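Local coordinates for 4-methyl-5(B-hydroxyethyl)-thiazole monophosphate biosynthesis enzyme (Vibrio cholerae O1 biovar El Tor, PDB 3OT1), which is of unproven function but belongs to the DJ-1/PfpI family and is named for a possible role in making the thiazole phosphate precursor of thiamine, at residues 22-27 / 164-169; 169-174 / 190-195; 67-72 / 97-102; 116-121 / 157-162. All coordinates share one frame; numbering follows the deposited sequence.

Contact 1 of 4, residues 22-27 / 164-169; sequences EMETVI and GTALEF
Ile27 and Ala166 meet in a buried helix-to-helix contact between the N-terminal parts of helices 22-34 and 166-178, neighbours along one face of the central sheet. The contact is apolar and turns on a small residue: the methyl of Ala166 points at the other helix and lets the backbones come close, with the CA atoms of Glu24 and Ala166 5.7 Å apart. Ile27 straddles that methyl with both branches. Its CG2 and CD1 each lie 3.9 Å from Ala166 CB. At chi1 -70° CG2 stands anti to the backbone N, and it settles against the facing backbone, 3.6 Å from Leu167 N and 3.7 Å from Ala166 C. This is one of the two helix layers of the three-layer alpha/beta sandwich of the DJ-1 superfamily, and Ala166 also rests on Ile110 of strand 106-110. Glu24 takes part through its CA and the start of its side chain, CA lying 4.3 Å from Ala166 CB. Its carboxylate leaves the helix pair: OE1 accepts a hydrogen bond from Gly79 N, and the side chain packs on Cys111, consistent with the paired glutamate and cysteine of DJ-1 relatives. A neighbouring subunit packs an apolar side chain against Ile27.

Contact 2 of 4, residues 169-174 / 190-195; sequences FALAMI and MVLHPQ
Leu171 reaches from helix 166-178 to meet Leu192 and Met190, which lie at the start of the segment leading into helix 194-201. The backbones stay well apart, the nearest CA atoms being those of Leu171 and Met190 at 10.6 Å, so the gap is bridged by side chains. The CB of Leu171 leaves the helix in the direction of the other segment without yet touching it. A chi1 of -69° sets CG anti to the carbonyl carbon, and CG then splits the chain into two methyls with separate tasks. CD1 meets the end of Leu192 tip to tip, lying 3.7 Å from Leu192 CD2 and 4.1 Å from Leu192 CD1. CD2 turns to Met190, whose SE (the residue is selenomethionine) stands 4.4 Å away, a looser touch. The exact distances to Met190 and Leu192 are less certain, because each has a second conformer. Just beyond them the chain is pinned by an N-cap: His193 ND1 accepts from Gln195 N at 3.0 Å, the bond nearly straight at 166° and the donor tilted 17° from the ring plane. The CD of Pro194 lies over one face of the imidazole, offset toward its rim. A basic side chain of a neighbouring subunit donates to Leu192 O. Leu171 also packs on Val186 and Ala187 of helix 180-187, while Met190 touches Thr31 of helix 22-34; from the other flank of helix 166-178, Phe169 and Met173 press on strands 106-110 and 157-160.

Contact 3 of 4, residues 67-72 / 97-102; sequences CSAEAF and IDAFSQ
Ala69 and Phe100 bring the two backbones together, their CA atoms 5.7 Å apart. On one side the chain makes a short 3-10 turn over residues 69-71, held by hydrogen bonds from Ala71 N to Ser68 O and from Phe72 N to Ala69 O; on the other it is the C-terminal half of helix 91-102. The turn presents the methyl of Ala69 to the helix. There it lies over one face of the Phe100 ring as a CH-pi contact, CB 4.0 Å from the ring centroid and 20° off the normal, offset toward the CD2-CE2 rim. The same methyl touches Ala99 CB at 3.8 Å. Helix 91-102 belongs to the crossover between parallel strands 74-77 and 106-110 of the DJ-1-type alpha/beta fold, and the 67-72 turn lies just ahead of the first of these strands. Phe100 therefore joins the helix to the entry of the strand that precedes it. Its chi1 of -86° carries the ring out of the helix, and its far edge reaches the CB of Phe72, with CE1 and CZ both 3.6 Å from that atom near the ring plane. The Phe72 ring lies oblique to that of Phe100, its CG and CD2 still close to Phe100 CZ, and runs on to Leu13 of strand 11-16, which Phe100 also touches. Lys105 NZ, at the end of the crossover, hydrogen-bonds to both Ala69 O and Phe72 O, tying it back to the turn.

Contact 4 of 4, residues 116-121 / 157-162; sequences LVFAKQ and LLTSQG
The first torsions of Phe118 and Leu157 aim the two side chains into the space between helix and strand: in Phe118 CG stands anti to the carbonyl carbon (chi1 -58°), projecting the ring from helix 113-119 toward the sheet, whereas in Leu157 it stands opposite the backbone N (chi1 179°), extending the branch back toward the helix. The two side chains run past one another in opposite directions, and the outer ring atom Phe118 CE2 comes to 3.7 Å from Leu157 CD1. Two residues along strand 157-160, on the same face, Thr159 offers its methyl to the ring edge, with CG2 4.3 Å from Phe118 CE2 and near the ring plane. Helix and strand are a side-chain length apart, the nearest CA atoms, those of Phe118 and Thr159, lying 10.7 Å from each other, and the phenyl group spans the interval. It also packs on Val107 and Ala109 of strand 106-110, and Phe124, which touches Leu157 as well, meets it edge-to-face. With the Thr159 hydroxyl bonded to Thr130 N, the contact is apolar, so what it adds to holding helix 113-119 on the DJ-1-family sheet probably comes from buried apolar surface and close fit, with little directional restraint.

From the N terminus, residues 22-27 open the longest loop, which contact 1 closes at 164-169. Two shorter loops lie wholly within it, one after the other: contact 3 closes 67-72 onto 97-102, then contact 4 closes 116-121 onto 157-162. Contact 2 follows contact 1, sharing Phe169 and helix 166-178, and none of the loops cross. Contacts 3 and 4 meet where Ile97 packs on Val117 and Phe118, joining the helices on one face of the sheet. Contacts 1 and 2 touch through Leu167 on the other face. Between the faces runs strand 157-160, with Ser160 probably hydrogen-bonded to Thr165. Contacts 2 and 3 are most distant, their centres about 26 Å apart.

Contact 1 of 4, residues 22-27 / 164-169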
loop_
_atom_site.group_PDB
_atom_site.type_symbol
_atom_site.label_atom_id
_atom_site.label_comp_id
_atom_site.label_asym_id
_atom_site.label_seq_id
_atom_site.Cartn_x
_atom_site.Cartn_y
_atom_site.Cartn_z
ATOM N N GLU A 22 3.179 0.791 7.300
ATOM C CA GLU A 22 2.969 -0.502 6.669
ATOM C C GLU A 22 2.525 -0.409 5.227
ATOM O O GLU A 22 2.901 -1.271 4.435
ATOM C CB GLU A 22 1.984 -1.375 7.465
ATOM C CG GLU A 22 0.682 -0.697 7.864
ATOM C CD GLU A 22 0.794 -0.057 9.240
ATOM O OE1 GLU A 22 1.417 1.011 9.323
ATOM O OE2 GLU A 22 0.286 -0.627 10.219
HETATM N N MSE A 23 1.709 0.579 4.848
HETATM C CA MSE A 23 1.323 0.660 3.434
HETATM C C MSE A 23 2.524 1.092 2.602
HETATM O O MSE A 23 2.707 0.594 1.495
HETATM C CB MSE A 23 0.072 1.494 3.156
HETATM C CG MSE A 23 0.259 2.964 2.977
HETATM SE SE MSE A 23 -1.455 3.811 2.640
HETATM C CE MSE A 23 -1.311 4.525 0.819
ATOM N N GLU A 24 3.343 2.005 3.111
ATOM C CA GLU A 24 4.559 2.329 2.374
ATOM C C GLU A 24 5.422 1.090 2.168
ATOM O O GLU A 24 5.930 0.827 1.089
ATOM C CB GLU A 24 5.355 3.404 3.114
ATOM C CG GLU A 24 4.647 4.741 3.194
ATOM C CD GLU A 24 5.326 5.762 4.083
ATOM O OE1 GLU A 24 6.466 5.559 4.525
ATOM O OE2 GLU A 24 4.653 6.813 4.345
ATOM N N THR A 25 5.629 0.354 3.248
ATOM C CA THR A 25 6.444 -0.846 3.205
ATOM C C THR A 25 5.926 -1.837 2.173
ATOM O O THR A 25 6.690 -2.342 1.349
ATOM C CB THR A 25 6.484 -1.527 4.598
ATOM O OG1 THR A 25 7.037 -0.623 5.565
ATOM C CG2 THR A 25 7.332 -2.784 4.563
ATOM N N VAL A 26 4.643 -2.150 2.240
ATOM C CA VAL A 26 4.079 -3.187 1.407
ATOM C C VAL A 26 3.976 -2.718 -0.048
ATOM O O VAL A 26 4.185 -3.509 -0.959
ATOM C CB VAL A 26 2.756 -3.702 1.999
ATOM C CG1 VAL A 26 2.100 -4.678 1.051
ATOM C CG2 VAL A 26 3.017 -4.348 3.347
ATOM N N ILE A 27 3.692 -1.444 -0.279
ATOM C CA ILE A 27 3.738 -0.914 -1.639
ATOM C C ILE A 27 5.128 -1.109 -2.233
ATOM O O ILE A 27 5.269 -1.535 -3.384
ATOM C CB ILE A 27 3.301 0.559 -1.700
ATOM C CG1 ILE A 27 1.799 0.697 -1.421
ATOM C CG2 ILE A 27 3.695 1.199 -3.071
ATOM C CD1 ILE A 27 1.335 2.127 -1.134
ATOM N N GLY A 164 0.886 8.500 -0.250
ATOM C CA GLY A 164 0.344 8.781 -1.564
ATOM C C GLY A 164 1.360 8.946 -2.667
ATOM O O GLY A 164 0.974 9.072 -3.831
ATOM N N THR A 165 2.656 8.934 -2.330
ATOM C CA THR A 165 3.727 8.919 -3.331
ATOM C C THR A 165 4.468 7.592 -3.384
ATOM O O THR A 165 5.414 7.455 -4.158
ATOM C CB THR A 165 4.749 10.079 -3.113
ATOM O OG1 THR A 165 5.502 9.821 -1.930
ATOM C CG2 THR A 165 4.061 11.451 -3.053
ATOM N N ALA A 166 4.062 6.606 -2.594
ATOM C CA ALA A 166 4.838 5.398 -2.450
ATOM C C ALA A 166 4.895 4.583 -3.751
ATOM O O ALA A 166 5.920 4.005 -4.072
ATOM C CB ALA A 166 4.345 4.549 -1.278
ATOM N N LEU A 167 3.768 4.493 -4.463
ATOM C CA LEU A 167 3.761 3.788 -5.729
ATOM C C LEU A 167 4.682 4.481 -6.754
ATOM O O LEU A 167 5.484 3.840 -7.440
ATOM C CB LEU A 167 2.332 3.699 -6.207
ATOM C CG LEU A 167 2.072 2.905 -7.460
ATOM C CD1 LEU A 167 2.783 1.581 -7.422
ATOM C CD2 LEU A 167 0.559 2.723 -7.654
ATOM N N GLU A 168 4.576 5.808 -6.847
ATOM C CA GLU A 168 5.443 6.588 -7.723
ATOM C C GLU A 168 6.909 6.356 -7.378
ATOM O O GLU A 168 7.743 6.196 -8.265
ATOM C CB GLU A 168 5.121 8.079 -7.576
ATOM C CG GLU A 168 3.772 8.466 -8.125
ATOM C CD GLU A 168 3.255 9.732 -7.477
ATOM O OE1 GLU A 168 3.730 10.812 -7.841
ATOM O OE2 GLU A 168 2.393 9.648 -6.581
ATOM N N PHE A 169 7.222 6.320 -6.099
ATOM C CA PHE A 169 8.578 6.094 -5.593
ATOM C C PHE A 169 9.086 4.709 -5.978
ATOM O O PHE A 169 10.219 4.566 -6.468
ATOM C CB PHE A 169 8.509 6.288 -4.073
ATOM C CG PHE A 169 9.693 5.812 -3.268
ATOM C CD1 PHE A 169 10.882 6.519 -3.235
ATOM C CD2 PHE A 169 9.564 4.733 -2.420
ATOM C CE1 PHE A 169 11.886 6.148 -2.396
ATOM C CE2 PHE A 169 10.589 4.342 -1.594
ATOM C CZ PHE A 169 11.758 5.051 -1.591
#

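Contact 2 of 4, residues 169-174 / 190-195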
loop_
_atom_site.group_PDB
_atom_site.type_symbol
_atom_site.label_atom_id
_atom_site.label_comp_id
_atom_site.label_asym_id
_atom_site.label_seq_id
_atom_site.Cartn_x
_atom_site.Cartn_y
_atom_site.Cartn_z
ATOM N N PHE A 169 7.222 6.320 -6.099
ATOM C CA PHE A 169 8.578 6.094 -5.593
ATOM C C PHE A 169 9.086 4.709 -5.978
ATOM O O PHE A 169 10.219 4.566 -6.468
ATOM C CB PHE A 169 8.509 6.288 -4.073
ATOM C CG PHE A 169 9.693 5.812 -3.268
ATOM C CD1 PHE A 169 10.882 6.519 -3.235
ATOM C CD2 PHE A 169 9.564 4.733 -2.420
ATOM C CE1 PHE A 169 11.886 6.148 -2.396
ATOM C CE2 PHE A 169 10.589 4.342 -1.594
ATOM C CZ PHE A 169 11.758 5.051 -1.591
ATOM N N ALA A 170 8.305 3.662 -5.698
ATOM C CA ALA A 170 8.717 2.305 -6.020
ATOM C C ALA A 170 8.919 2.121 -7.539
ATOM O O ALA A 170 9.873 1.462 -7.959
ATOM C CB ALA A 170 7.734 1.304 -5.460
ATOM N N LEU A 171 8.037 2.697 -8.338
ATOM C CA LEU A 171 8.177 2.627 -9.787
ATOM C C LEU A 171 9.422 3.375 -10.262
ATOM O O LEU A 171 10.102 2.901 -11.179
ATOM C CB LEU A 171 6.917 3.138 -10.466
ATOM C CG LEU A 171 5.702 2.213 -10.280
ATOM C CD1 LEU A 171 4.404 2.963 -10.605
ATOM C CD2 LEU A 171 5.823 0.906 -11.057
ATOM N N ALA A 172 9.738 4.510 -9.646
ATOM C CA ALA A 172 10.974 5.230 -9.972
ATOM C C ALA A 172 12.198 4.385 -9.626
ATOM O O ALA A 172 13.184 4.386 -10.365
ATOM C CB ALA A 172 11.024 6.546 -9.210
HETATM N N MSE A 173 12.145 3.660 -8.512
HETATM C CA MSE A 173 13.226 2.739 -8.175
HETATM C C MSE A 173 13.442 1.715 -9.278
HETATM O O MSE A 173 14.570 1.453 -9.676
HETATM C CB MSE A 173 12.940 1.978 -6.883
HETATM C CG MSE A 173 13.056 2.723 -5.583
HETATM SE SE MSE A 173 12.839 1.582 -4.057
HETATM C CE MSE A 173 14.157 0.739 -4.479
ATOM N N ILE A 174 12.365 1.133 -9.767
ATOM C CA ILE A 174 12.466 0.186 -10.874
ATOM C C ILE A 174 13.086 0.838 -12.100
ATOM O O ILE A 174 13.969 0.251 -12.747
ATOM C CB ILE A 174 11.103 -0.429 -11.222
ATOM C CG1 ILE A 174 10.569 -1.276 -10.066
ATOM C CG2 ILE A 174 11.195 -1.300 -12.483
ATOM C CD1 ILE A 174 9.043 -1.487 -10.129
HETATM N N MSE A 190 -1.447 -1.225 -12.691
HETATM C CA MSE A 190 -1.684 -0.857 -11.372
HETATM C C MSE A 190 -2.758 0.241 -11.274
HETATM O O MSE A 190 -3.166 0.560 -10.178
HETATM C CB MSE A 190 -0.340 -0.584 -10.750
HETATM C CG MSE A 190 0.583 -1.785 -10.934
HETATM SE SE MSE A 190 2.224 -1.487 -10.026
HETATM C CE MSE A 190 1.614 -1.711 -8.211
ATOM N N VAL A 191 -3.261 0.754 -12.407
ATOM C CA VAL A 191 -4.352 1.760 -12.439
ATOM C C VAL A 191 -3.915 3.011 -11.672
ATOM O O VAL A 191 -4.640 3.577 -10.855
ATOM C CB VAL A 191 -5.750 1.225 -11.977
ATOM C CG1 VAL A 191 -6.840 2.104 -12.539
ATOM C CG2 VAL A 191 -5.943 -0.228 -12.429
ATOM N N LEU A 192 -2.690 3.457 -11.966
ATOM C CA LEU A 192 -2.225 4.766 -11.521
ATOM C C LEU A 192 -3.159 5.839 -12.047
ATOM O O LEU A 192 -3.809 5.660 -13.066
ATOM C CB LEU A 192 -0.821 5.068 -12.062
ATOM C CG LEU A 192 0.377 4.464 -11.336
ATOM C CD1 LEU A 192 0.439 2.959 -11.450
ATOM C CD2 LEU A 192 1.647 5.118 -11.869
ATOM N N HIS A 193 -3.154 6.975 -11.359
ATOM C CA HIS A 193 -3.783 8.141 -11.898
ATOM C C HIS A 193 -3.008 8.477 -13.178
ATOM O O HIS A 193 -1.783 8.342 -13.228
ATOM C CB HIS A 193 -3.732 9.318 -10.904
ATOM C CG HIS A 193 -4.493 10.518 -11.373
ATOM N ND1 HIS A 193 -3.989 11.394 -12.306
ATOM C CD2 HIS A 193 -5.750 10.938 -11.098
ATOM C CE1 HIS A 193 -4.899 12.312 -12.577
ATOM N NE2 HIS A 193 -5.975 12.065 -11.845
ATOM N N PRO A 194 -3.691 8.938 -14.231
ATOM C CA PRO A 194 -3.010 9.278 -15.478
ATOM C C PRO A 194 -1.774 10.178 -15.317
ATOM O O PRO A 194 -0.770 9.939 -16.023
ATOM C CB PRO A 194 -4.110 9.974 -16.267
ATOM C CG PRO A 194 -5.309 9.185 -15.863
ATOM C CD PRO A 194 -5.155 9.024 -14.386
ATOM N N GLN A 195 -1.809 11.116 -14.364
ATOM C CA GLN A 195 -0.677 11.992 -14.123
ATOM C C GLN A 195 0.511 11.231 -13.579
ATOM O O GLN A 195 1.665 11.514 -13.948
ATOM C CB GLN A 195 -1.041 13.144 -13.168
ATOM C CG GLN A 195 -1.854 14.253 -13.827
ATOM C CD GLN A 195 -1.030 14.992 -14.875
ATOM O OE1 GLN A 195 -0.019 15.616 -14.547
ATOM N NE2 GLN A 195 -1.424 14.903 -16.141
#

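Contact 3 of 4, residues 67-72 / 97-102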
loop_
_atom_site.group_PDB
_atom_site.type_symbol
_atom_site.label_atom_id
_atom_site.label_comp_id
_atom_site.label_asym_id
_atom_site.label_seq_id
_atom_site.Cartn_x
_atom_site.Cartn_y
_atom_site.Cartn_z
ATOM N N CYS A 67 22.289 -8.832 7.817
ATOM C CA CYS A 67 22.337 -8.299 6.481
ATOM C C CYS A 67 23.679 -7.699 6.167
ATOM O O CYS A 67 24.247 -6.998 6.991
ATOM C CB CYS A 67 21.290 -7.211 6.327
ATOM S SG CYS A 67 19.614 -7.849 6.485
ATOM N N SER A 68 24.161 -7.980 4.969
ATOM C CA SER A 68 25.359 -7.304 4.496
ATOM C C SER A 68 25.126 -6.795 3.085
ATOM O O SER A 68 24.469 -7.433 2.246
ATOM C CB SER A 68 26.603 -8.183 4.616
ATOM O OG SER A 68 26.960 -8.381 5.976
ATOM N N ALA A 69 25.645 -5.596 2.853
ATOM C CA ALA A 69 25.335 -4.853 1.654
ATOM C C ALA A 69 25.722 -5.564 0.370
ATOM O O ALA A 69 25.078 -5.357 -0.632
ATOM C CB ALA A 69 25.950 -3.459 1.722
ATOM N N GLU A 70 26.780 -6.404 0.371
ATOM C CA GLU A 70 27.223 -7.065 -0.885
ATOM C C GLU A 70 26.192 -8.034 -1.438
ATOM O O GLU A 70 26.254 -8.387 -2.626
ATOM C CB GLU A 70 28.579 -7.789 -0.761
ATOM C CG GLU A 70 28.540 -9.172 -0.129
ATOM C CD GLU A 70 28.372 -9.141 1.377
ATOM O OE1 GLU A 70 28.024 -10.207 1.946
ATOM O OE2 GLU A 70 28.589 -8.065 1.989
ATOM N N ALA A 71 25.235 -8.454 -0.597
ATOM C CA ALA A 71 24.164 -9.353 -1.032
ATOM C C ALA A 71 23.012 -8.627 -1.709
ATOM O O ALA A 71 22.044 -9.270 -2.097
ATOM C CB ALA A 71 23.634 -10.160 0.136
ATOM N N PHE A 72 23.095 -7.301 -1.841
ATOM C CA PHE A 72 21.982 -6.517 -2.377
ATOM C C PHE A 72 22.457 -5.492 -3.381
ATOM O O PHE A 72 23.606 -5.045 -3.338
ATOM C CB PHE A 72 21.238 -5.816 -1.225
ATOM C CG PHE A 72 20.728 -6.779 -0.194
ATOM C CD1 PHE A 72 19.544 -7.464 -0.404
ATOM C CD2 PHE A 72 21.426 -7.044 0.965
ATOM C CE1 PHE A 72 19.064 -8.367 0.526
ATOM C CE2 PHE A 72 20.953 -7.945 1.893
ATOM C CZ PHE A 72 19.743 -8.604 1.672
ATOM N N ILE A 97 23.363 2.038 5.801
ATOM C CA ILE A 97 23.307 3.207 4.922
ATOM C C ILE A 97 24.722 3.546 4.425
ATOM O O ILE A 97 24.932 3.773 3.232
ATOM C CB ILE A 97 22.666 4.418 5.607
ATOM C CG1 ILE A 97 21.180 4.146 5.911
ATOM C CG2 ILE A 97 22.858 5.679 4.765
ATOM C CD1 ILE A 97 20.588 5.155 6.870
ATOM N N ASP A 98 25.685 3.570 5.338
ATOM C CA ASP A 98 27.072 3.839 4.977
ATOM C C ASP A 98 27.591 2.789 3.977
ATOM O O ASP A 98 28.230 3.119 2.992
ATOM C CB ASP A 98 27.967 3.802 6.205
ATOM C CG ASP A 98 27.645 4.860 7.257
ATOM O OD1 ASP A 98 26.985 5.846 6.950
ATOM O OD2 ASP A 98 28.077 4.655 8.419
ATOM N N ALA A 99 27.301 1.527 4.257
ATOM C CA ALA A 99 27.830 0.438 3.424
ATOM C C ALA A 99 27.274 0.500 2.008
ATOM O O ALA A 99 28.030 0.378 1.044
ATOM C CB ALA A 99 27.564 -0.921 4.058
ATOM N N PHE A 100 25.964 0.665 1.851
ATOM C CA PHE A 100 25.356 0.746 0.531
ATOM C C PHE A 100 25.878 1.953 -0.230
ATOM O O PHE A 100 26.242 1.859 -1.393
ATOM C CB PHE A 100 23.825 0.821 0.618
ATOM C CG PHE A 100 23.149 -0.524 0.701
ATOM C CD1 PHE A 100 22.643 -1.151 -0.433
ATOM C CD2 PHE A 100 22.967 -1.146 1.907
ATOM C CE1 PHE A 100 22.009 -2.366 -0.373
ATOM C CE2 PHE A 100 22.295 -2.367 1.999
ATOM C CZ PHE A 100 21.819 -2.976 0.845
ATOM N N SER A 101 25.902 3.107 0.415
ATOM C CA SER A 101 26.315 4.316 -0.252
ATOM C C SER A 101 27.785 4.257 -0.669
ATOM O O SER A 101 28.123 4.721 -1.745
ATOM C CB SER A 101 25.991 5.575 0.556
ATOM O OG SER A 101 26.700 5.600 1.752
ATOM N N GLN A 102 28.615 3.626 0.144
ATOM C CA GLN A 102 30.057 3.518 -0.166
ATOM C C GLN A 102 30.355 2.392 -1.146
ATOM O O GLN A 102 31.472 2.225 -1.584
ATOM C CB GLN A 102 30.843 3.349 1.116
ATOM C CG GLN A 102 30.815 4.624 1.969
ATOM C CD GLN A 102 31.316 4.453 3.384
ATOM O OE1 GLN A 102 32.146 3.580 3.668
ATOM N NE2 GLN A 102 30.879 5.347 4.264
#

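Contact 4 of 4, residues 116-121 / 157-162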
loop_
_atom_site.group_PDB
_atom_site.type_symbol
_atom_site.label_atom_id
_atom_site.label_comp_id
_atom_site.label_asym_id
_atom_site.label_seq_id
_atom_site.Cartn_x
_atom_site.Cartn_y
_atom_site.Cartn_z
ATOM N N LEU A 116 14.181 12.204 9.773
ATOM C CA LEU A 116 14.508 11.678 11.088
ATOM C C LEU A 116 15.716 10.757 11.111
ATOM O O LEU A 116 16.292 10.545 12.191
ATOM C CB LEU A 116 13.304 10.987 11.718
ATOM C CG LEU A 116 12.092 11.882 11.954
ATOM C CD1 LEU A 116 10.990 11.094 12.666
ATOM C CD2 LEU A 116 12.460 13.143 12.732
ATOM N N VAL A 117 16.119 10.240 9.942
ATOM C CA VAL A 117 17.320 9.423 9.838
ATOM C C VAL A 117 18.450 10.214 9.156
ATOM O O VAL A 117 19.478 10.470 9.787
ATOM C CB VAL A 117 17.075 8.076 9.144
ATOM C CG1 VAL A 117 18.388 7.268 9.151
ATOM C CG2 VAL A 117 15.933 7.325 9.837
ATOM N N PHE A 118 18.280 10.601 7.900
ATOM C CA PHE A 118 19.419 11.176 7.180
ATOM C C PHE A 118 19.850 12.531 7.757
ATOM O O PHE A 118 21.028 12.740 8.061
ATOM C CB PHE A 118 19.145 11.351 5.688
ATOM C CG PHE A 118 18.778 10.092 4.933
ATOM C CD1 PHE A 118 19.077 8.810 5.393
ATOM C CD2 PHE A 118 18.134 10.223 3.703
ATOM C CE1 PHE A 118 18.712 7.702 4.639
ATOM C CE2 PHE A 118 17.803 9.126 2.968
ATOM C CZ PHE A 118 18.082 7.877 3.421
ATOM N N ALA A 119 18.897 13.447 7.900
ATOM C CA ALA A 119 19.216 14.781 8.376
ATOM C C ALA A 119 19.746 14.703 9.813
ATOM O O ALA A 119 20.744 15.355 10.119
ATOM C CB ALA A 119 18.040 15.706 8.226
ATOM N N LYS A 120 19.171 13.851 10.667
ATOM C CA LYS A 120 19.589 13.747 12.075
ATOM C C LYS A 120 20.907 13.008 12.328
ATOM O O LYS A 120 21.595 13.288 13.304
ATOM C CB LYS A 120 18.466 13.110 12.922
ATOM C CG LYS A 120 17.224 13.970 13.065
ATOM C CD LYS A 120 17.544 15.321 13.672
ATOM N N GLN A 121 21.276 12.066 11.460
ATOM C CA GLN A 121 22.459 11.226 11.655
ATOM C C GLN A 121 23.543 11.459 10.605
ATOM O O GLN A 121 24.429 10.625 10.423
ATOM C CB GLN A 121 22.045 9.756 11.731
ATOM C CG GLN A 121 21.191 9.408 12.944
ATOM C CD GLN A 121 21.938 9.595 14.255
ATOM O OE1 GLN A 121 23.176 9.479 14.316
ATOM N NE2 GLN A 121 21.199 9.894 15.304
ATOM N N LEU A 157 20.819 8.697 -4.611
ATOM C CA LEU A 157 19.817 8.825 -3.553
ATOM C C LEU A 157 18.440 9.152 -4.124
ATOM O O LEU A 157 18.260 10.114 -4.862
ATOM C CB LEU A 157 20.224 9.942 -2.575
ATOM C CG LEU A 157 19.235 10.178 -1.439
ATOM C CD1 LEU A 157 19.206 8.993 -0.483
ATOM C CD2 LEU A 157 19.528 11.492 -0.711
ATOM N N LEU A 158 17.447 8.346 -3.761
ATOM C CA LEU A 158 16.072 8.575 -4.184
ATOM C C LEU A 158 15.233 8.828 -2.939
ATOM O O LEU A 158 15.251 8.000 -2.020
ATOM C CB LEU A 158 15.538 7.343 -4.909
ATOM C CG LEU A 158 14.120 7.478 -5.487
ATOM C CD1 LEU A 158 14.112 8.470 -6.674
ATOM C CD2 LEU A 158 13.589 6.104 -5.892
ATOM N N THR A 159 14.506 9.938 -2.899
ATOM C CA THR A 159 13.625 10.187 -1.791
ATOM C C THR A 159 12.217 10.536 -2.261
ATOM O O THR A 159 11.989 10.908 -3.407
ATOM C CB THR A 159 14.177 11.291 -0.858
ATOM O OG1 THR A 159 14.432 12.475 -1.616
ATOM C CG2 THR A 159 15.406 10.813 -0.128
ATOM N N SER A 160 11.258 10.377 -1.347
ATOM C CA SER A 160 9.875 10.647 -1.676
ATOM C C SER A 160 9.107 11.004 -0.402
ATOM O O SER A 160 9.640 10.934 0.690
ATOM C CB SER A 160 9.283 9.456 -2.417
ATOM O OG SER A 160 8.006 9.681 -2.971
ATOM N N GLN A 161 7.859 11.415 -0.545
ATOM C CA GLN A 161 7.147 12.140 0.507
ATOM C C GLN A 161 6.219 11.361 1.434
ATOM O O GLN A 161 6.188 11.668 2.609
ATOM C CB GLN A 161 6.355 13.290 -0.119
ATOM C CG GLN A 161 7.243 14.332 -0.810
ATOM C CD GLN A 161 6.508 15.608 -1.087
ATOM O OE1 GLN A 161 5.408 15.846 -0.568
ATOM N NE2 GLN A 161 7.130 16.482 -1.860
ATOM N N GLY A 162 5.422 10.414 0.967
ATOM C CA GLY A 162 4.418 9.862 1.868
ATOM C C GLY A 162 3.653 8.715 1.273
ATOM O O GLY A 162 3.949 8.220 0.181
#